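Local coordinates for protein aromatic amino acid aminotransferase I (Candida albicans WO-1, PDB 6HNU) that probably catalyses the pyridoxal-phosphate-dependent transfer of the amino group from aromatic L-amino acids to 2-oxoglutarate, giving aromatic oxo-acids and L-glutamate, at residues E193-L198 / K230-I235; I371-Q376 / V476-F481. One frame throughout, in Å; residues are numbered along the deposited sequence. Where two conformers were deposited one is given.

Contact 1 of 2, residues E193-L198 / K230-I235; sequences EKLEEL and KQIYDI
L195 and I235 make the apolar part of this contact between two helices that run almost parallel, 8° between their directions and 10.0 Å between their axes. The gamma-methyl of I235 rests on the branch point of L195, its CG2 lying 4.0 Å from L195 CG, while L195 CD2 sits between this isoleucine and the one a turn earlier, I232, whose CG2 is 4.2 Å away. L195 reaches that place because its CG stands anti to the backbone N (chi1 172°). Branched aliphatic residues suit the position, since each offers methyls in several directions and carries no polar group into the buried seam.

The second kind of contact is mixed. I235 CD1 extends to the other helix and lies 4.0 Å from E196 CB, so the aliphatic root of the glutamate packs against the delta-methyl of I235. The E196 chain is bent at chi2 (61°), and OE1 of E196 passes 3.5 Å from I235 CG1, a van der Waals approach. The E196 carboxylate is engaged through OE2, in a salt bridge to K238 and a hydrogen bond with Y239, both further along helix 226-239.

Around the pair, L195 also packs on V183 of strand 179-186, I235 touches F241 just before strand 242-246, and I232 meets P192 at the start of helix 192-200.

Contact 2 of 2, residues I371-Q376 / V476-F481; sequences IDALDQ and VGLEKF
A373 and L478 meet where the backbones of 371-376 and 476-481 come nearest, with their CA atoms 6.4 Å apart. The small methyl of A373 permits this approach: its CB is 4.0 Å from L478 CD1 and 4.2 Å from L478 CB, so it lies against both the root and one branch of the leucine. L374, the next residue along, completes the tight part. Its CD2 reaches across to both methyls of L478, at 4.0 Å from CD1 and an equal distance from CD2, the two side chains crossing at a slant. CG of L374 is anti to the carbonyl carbon (chi1 -73°), and chi2 near -171° puts CD1 on the extended branch and leaves CD2, the other branch, to meet L478. L478 thus fills the interface from one side while A373 and L374 receive it from the other; the contact is wholly apolar, and leucine and alanine fit such a buried setting.

Away from this patch the segments are joined much more loosely. Q376, which is exposed, and E479 do not touch: their nearest atoms, Q376 OE1 and E479 OE2, are 6.0 Å apart. On the outer side of helix 334-377, D372 pairs with R264 and D375 with K380, so the acidic groups are held by other parts of the chain.

L374 and L478 both also lie on F394 of strand 393-399, and F481 sets its ring edge-to-face with F462. L478 further packs on L43 of the second subunit. Helices 334-377 and 471-489 lying against an antiparallel sheet give the layered alpha/beta arrangement of the small domain in class-I, fold-type I aminotransferases, here with a dimer neighbour at its border.

Overall arrangement
From the N terminus the chain passes antiparallel strands 57-62 and 81-86, opens the mixed sheet with strand 133-138, and reaches helix 192-200. Contact 1 closes a short loop of 31 residues, which runs through strand 209-212 before helix 226-239 returns alongside; it ties together two helices near one end of the eight-stranded mixed sheet. The chain then completes that sheet with strands 242-246, 292-297 and 309-314 and enters the long helix 334-377. Contact 2 closes a wider loop, 99 residues holding the four-stranded antiparallel sheet, and brings the C-terminal helix 471-489 back. The two loops follow in series, neither nested nor crossed, with centres about 36 Å apart and nearest atoms about 22 Å apart.

Contact 1 of 2, residues E193-L198 / K230-I235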
loop_
_atom_site.group_PDB
_atom_site.type_symbol
_atom_site.label_atom_id
_atom_site.label_comp_id
_atom_site.label_asym_id
_atom_site.label_seq_id
_atom_site.Cartn_x
_atom_site.Cartn_y
_atom_site.Cartn_z
ATOM N N GLU B 193 14.166 29.535 -17.309
ATOM C CA GLU B 193 15.122 29.713 -18.436
ATOM C C GLU B 193 16.118 28.528 -18.495
ATOM O O GLU B 193 16.408 28.063 -19.583
ATOM C CB GLU B 193 15.894 31.037 -18.354
ATOM C CG GLU B 193 17.127 31.047 -19.253
ATOM C CD GLU B 193 17.943 32.330 -19.316
ATOM O OE1 GLU B 193 17.834 33.111 -18.386
ATOM O OE2 GLU B 193 18.694 32.515 -20.299
ATOM N N LYS B 194 16.666 28.074 -17.389
ATOM C CA LYS B 194 17.719 27.021 -17.402
ATOM C C LYS B 194 17.100 25.652 -17.734
ATOM O O LYS B 194 17.768 24.862 -18.471
ATOM C CB LYS B 194 18.415 26.973 -16.055
ATOM C CG LYS B 194 19.173 28.227 -15.677
ATOM C CD LYS B 194 19.837 28.074 -14.343
ATOM C CE LYS B 194 20.665 29.264 -13.905
ATOM N NZ LYS B 194 21.740 29.538 -14.880
ATOM N N LEU B 195 15.840 25.435 -17.327
ATOM C CA LEU B 195 15.066 24.228 -17.724
ATOM C C LEU B 195 14.814 24.243 -19.239
ATOM O O LEU B 195 15.068 23.212 -19.901
ATOM C CB LEU B 195 13.762 24.154 -16.916
ATOM C CG LEU B 195 12.811 23.052 -17.377
ATOM C CD1 LEU B 195 13.438 21.690 -17.132
ATOM C CD2 LEU B 195 11.484 23.139 -16.657
ATOM N N GLU B 196 14.366 25.382 -19.800
ATOM C CA GLU B 196 14.184 25.549 -21.261
ATOM C C GLU B 196 15.518 25.253 -21.955
ATOM O O GLU B 196 15.512 24.586 -22.975
ATOM C CB GLU B 196 13.718 26.968 -21.603
ATOM C CG GLU B 196 13.701 27.298 -23.091
ATOM C CD GLU B 196 12.797 26.467 -23.980
ATOM O OE1 GLU B 196 11.681 26.155 -23.554
ATOM O OE2 GLU B 196 13.163 26.228 -25.134
ATOM N N GLU B 197 16.601 25.834 -21.454
ATOM C CA GLU B 197 17.951 25.738 -22.077
ATOM C C GLU B 197 18.354 24.256 -22.060
ATOM O O GLU B 197 18.797 23.755 -23.107
ATOM C CB GLU B 197 18.966 26.613 -21.335
ATOM C CG GLU B 197 20.427 26.271 -21.657
ATOM C CD GLU B 197 20.760 26.549 -23.098
ATOM O OE1 GLU B 197 19.958 27.275 -23.739
ATOM O OE2 GLU B 197 21.811 26.057 -23.595
ATOM N N LEU B 198 18.225 23.609 -20.903
ATOM C CA LEU B 198 18.542 22.170 -20.715
ATOM C C LEU B 198 17.812 21.344 -21.781
ATOM O O LEU B 198 18.428 20.451 -22.373
ATOM C CB LEU B 198 18.130 21.757 -19.307
ATOM C CG LEU B 198 18.451 20.319 -18.912
ATOM C CD1 LEU B 198 19.947 20.066 -18.934
ATOM C CD2 LEU B 198 17.907 20.028 -17.526
ATOM N N LYS B 230 3.373 28.768 -15.240
ATOM C CA LYS B 230 2.969 28.989 -16.646
ATOM C C LYS B 230 4.161 28.666 -17.537
ATOM O O LYS B 230 3.997 27.937 -18.515
ATOM C CB LYS B 230 2.445 30.416 -16.843
ATOM C CG LYS B 230 1.057 30.643 -16.254
ATOM C CD LYS B 230 0.637 32.120 -16.197
ATOM C CE LYS B 230 -0.360 32.392 -15.091
ATOM N NZ LYS B 230 -0.509 33.844 -14.813
ATOM N N GLN B 231 5.335 29.184 -17.201
ATOM C CA GLN B 231 6.501 29.013 -18.105
ATOM C C GLN B 231 6.925 27.539 -18.127
ATOM O O GLN B 231 7.303 27.055 -19.193
ATOM C CB GLN B 231 7.643 29.890 -17.621
ATOM C CG GLN B 231 7.434 31.362 -17.941
ATOM C CD GLN B 231 8.555 32.156 -17.324
ATOM O OE1 GLN B 231 9.428 32.654 -18.021
ATOM N NE2 GLN B 231 8.588 32.206 -16.001
ATOM N N ILE B 232 6.900 26.879 -16.975
ATOM C CA ILE B 232 7.318 25.444 -16.851
ATOM C C ILE B 232 6.306 24.578 -17.607
ATOM O O ILE B 232 6.749 23.685 -18.370
ATOM C CB ILE B 232 7.529 25.040 -15.379
ATOM C CG1 ILE B 232 8.776 25.707 -14.792
ATOM C CG2 ILE B 232 7.596 23.528 -15.235
ATOM C CD1 ILE B 232 8.757 25.873 -13.285
ATOM N N TYR B 233 5.013 24.872 -17.479
ATOM C CA TYR B 233 3.943 24.149 -18.223
ATOM C C TYR B 233 4.213 24.271 -19.727
ATOM O O TYR B 233 4.200 23.264 -20.460
ATOM C CB TYR B 233 2.540 24.628 -17.818
ATOM C CG TYR B 233 1.482 23.780 -18.464
ATOM C CD1 TYR B 233 1.241 22.495 -17.990
ATOM C CD2 TYR B 233 0.871 24.153 -19.648
ATOM C CE1 TYR B 233 0.349 21.642 -18.602
ATOM C CE2 TYR B 233 -0.054 23.315 -20.261
ATOM C CZ TYR B 233 -0.307 22.050 -19.747
ATOM O OH TYR B 233 -1.182 21.196 -20.351
ATOM N N ASP B 234 4.544 25.480 -20.195
ATOM C CA ASP B 234 4.847 25.722 -21.640
ATOM C C ASP B 234 6.045 24.867 -22.085
ATOM O O ASP B 234 6.025 24.345 -23.218
ATOM C CB ASP B 234 5.055 27.215 -21.931
ATOM C CG ASP B 234 3.778 28.032 -21.847
ATOM O OD1 ASP B 234 2.739 27.431 -21.747
ATOM O OD2 ASP B 234 3.860 29.267 -21.832
ATOM N N ILE B 235 7.054 24.715 -21.242
ATOM C CA ILE B 235 8.241 23.874 -21.557
ATOM C C ILE B 235 7.801 22.410 -21.639
ATOM O O ILE B 235 8.174 21.734 -22.603
ATOM C CB ILE B 235 9.336 24.122 -20.517
ATOM C CG1 ILE B 235 9.834 25.569 -20.624
ATOM C CG2 ILE B 235 10.453 23.111 -20.642
ATOM C CD1 ILE B 235 10.571 26.005 -19.414
#

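Contact 2 of 2, residues I371-Q376 / V476-F481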
loop_
_atom_site.group_PDB
_atom_site.type_symbol
_atom_site.label_atom_id
_atom_site.label_comp_id
_atom_site.label_asym_id
_atom_site.label_seq_id
_atom_site.Cartn_x
_atom_site.Cartn_y
_atom_site.Cartn_z
ATOM N N ILE B 371 10.350 33.147 11.185
ATOM C CA ILE B 371 11.083 34.115 10.336
ATOM C C ILE B 371 11.433 35.372 11.146
ATOM O O ILE B 371 12.538 35.934 10.930
ATOM C CB ILE B 371 10.282 34.440 9.080
ATOM C CG1 ILE B 371 10.031 33.170 8.256
ATOM C CG2 ILE B 371 10.966 35.531 8.265
ATOM C CD1 ILE B 371 11.288 32.382 7.893
ATOM N N ASP B 372 10.541 35.824 12.021
ATOM C CA ASP B 372 10.886 36.886 13.011
ATOM C C ASP B 372 12.127 36.454 13.812
ATOM O O ASP B 372 13.009 37.296 14.054
ATOM C CB ASP B 372 9.714 37.148 13.960
ATOM C CG ASP B 372 8.556 37.910 13.355
ATOM O OD1 ASP B 372 8.683 38.378 12.213
ATOM O OD2 ASP B 372 7.525 38.024 14.050
ATOM N N ALA B 373 12.201 35.199 14.242
ATOM C CA ALA B 373 13.349 34.709 15.023
ATOM C C ALA B 373 14.597 34.656 14.115
ATOM O O ALA B 373 15.665 35.149 14.558
ATOM C CB ALA B 373 13.003 33.422 15.722
ATOM N N LEU B 374 14.492 34.195 12.861
ATOM C CA LEU B 374 15.650 34.217 11.918
ATOM C C LEU B 374 16.166 35.661 11.806
ATOM O O LEU B 374 17.398 35.884 11.865
ATOM C CB LEU B 374 15.253 33.703 10.531
ATOM C CG LEU B 374 15.010 32.203 10.379
ATOM C CD1 LEU B 374 14.861 31.877 8.897
ATOM C CD2 LEU B 374 16.117 31.356 11.018
ATOM N N ASP B 375 15.261 36.613 11.597
ATOM C CA ASP B 375 15.618 38.033 11.334
ATOM C C ASP B 375 16.404 38.586 12.536
ATOM O O ASP B 375 17.408 39.321 12.337
ATOM C CB ASP B 375 14.358 38.852 11.078
ATOM C CG ASP B 375 14.625 40.309 10.792
ATOM O OD1 ASP B 375 15.511 40.601 9.956
ATOM O OD2 ASP B 375 13.924 41.133 11.400
ATOM N N GLN B 376 15.970 38.209 13.725
ATOM C CA GLN B 376 16.478 38.722 15.010
ATOM C C GLN B 376 17.844 38.106 15.318
ATOM O O GLN B 376 18.721 38.855 15.778
ATOM C CB GLN B 376 15.464 38.342 16.079
ATOM C CG GLN B 376 15.693 38.951 17.444
ATOM C CD GLN B 376 14.657 38.420 18.403
ATOM O OE1 GLN B 376 14.960 38.096 19.550
ATOM N NE2 GLN B 376 13.420 38.303 17.934
ATOM N N VAL B 476 13.735 29.466 20.979
ATOM C CA VAL B 476 14.919 28.962 21.734
ATOM C C VAL B 476 15.899 28.370 20.715
ATOM O O VAL B 476 17.103 28.735 20.737
ATOM C CB VAL B 476 14.523 27.913 22.794
ATOM C CG1 VAL B 476 15.724 27.121 23.303
ATOM C CG2 VAL B 476 13.774 28.528 23.972
ATOM N N GLY B 477 15.397 27.457 19.875
ATOM C CA GLY B 477 16.218 26.716 18.901
ATOM C C GLY B 477 16.982 27.662 18.016
ATOM O O GLY B 477 18.205 27.489 17.884
ATOM N N LEU B 478 16.287 28.656 17.467
ATOM C CA LEU B 478 16.828 29.530 16.409
ATOM C C LEU B 478 17.775 30.566 17.016
ATOM O O LEU B 478 18.673 31.036 16.293
ATOM C CB LEU B 478 15.637 30.154 15.703
ATOM C CG LEU B 478 14.917 29.180 14.776
ATOM C CD1 LEU B 478 13.874 29.928 13.984
ATOM C CD2 LEU B 478 15.911 28.512 13.839
ATOM N N GLU B 479 17.602 30.878 18.298
ATOM C CA GLU B 479 18.580 31.718 19.040
ATOM C C GLU B 479 19.875 30.904 19.143
ATOM O O GLU B 479 20.915 31.433 18.788
ATOM C CB GLU B 479 18.045 32.149 20.407
ATOM C CG GLU B 479 19.116 32.798 21.274
ATOM C CD GLU B 479 18.594 33.682 22.394
ATOM O OE1 GLU B 479 17.721 33.216 23.156
ATOM O OE2 GLU B 479 19.070 34.834 22.498
ATOM N N LYS B 480 19.776 29.639 19.540
ATOM C CA LYS B 480 20.948 28.735 19.638
ATOM C C LYS B 480 21.599 28.599 18.257
ATOM O O LYS B 480 22.838 28.529 18.219
ATOM C CB LYS B 480 20.563 27.422 20.323
ATOM C CG LYS B 480 20.237 27.565 21.798
ATOM C CD LYS B 480 19.742 26.306 22.480
ATOM C CE LYS B 480 19.580 26.514 23.975
ATOM N NZ LYS B 480 18.781 25.436 24.610
ATOM N N PHE B 481 20.832 28.646 17.156
ATOM C CA PHE B 481 21.372 28.482 15.784
ATOM C C PHE B 481 22.130 29.751 15.399
ATOM O O PHE B 481 23.214 29.673 14.802
ATOM C CB PHE B 481 20.278 28.182 14.756
ATOM C CG PHE B 481 20.824 27.840 13.400
ATOM C CD1 PHE B 481 21.431 26.616 13.165
ATOM C CD2 PHE B 481 20.807 28.762 12.374
ATOM C CE1 PHE B 481 21.953 26.311 11.917
ATOM C CE2 PHE B 481 21.347 28.462 11.134
ATOM C CZ PHE B 481 21.918 27.238 10.911
#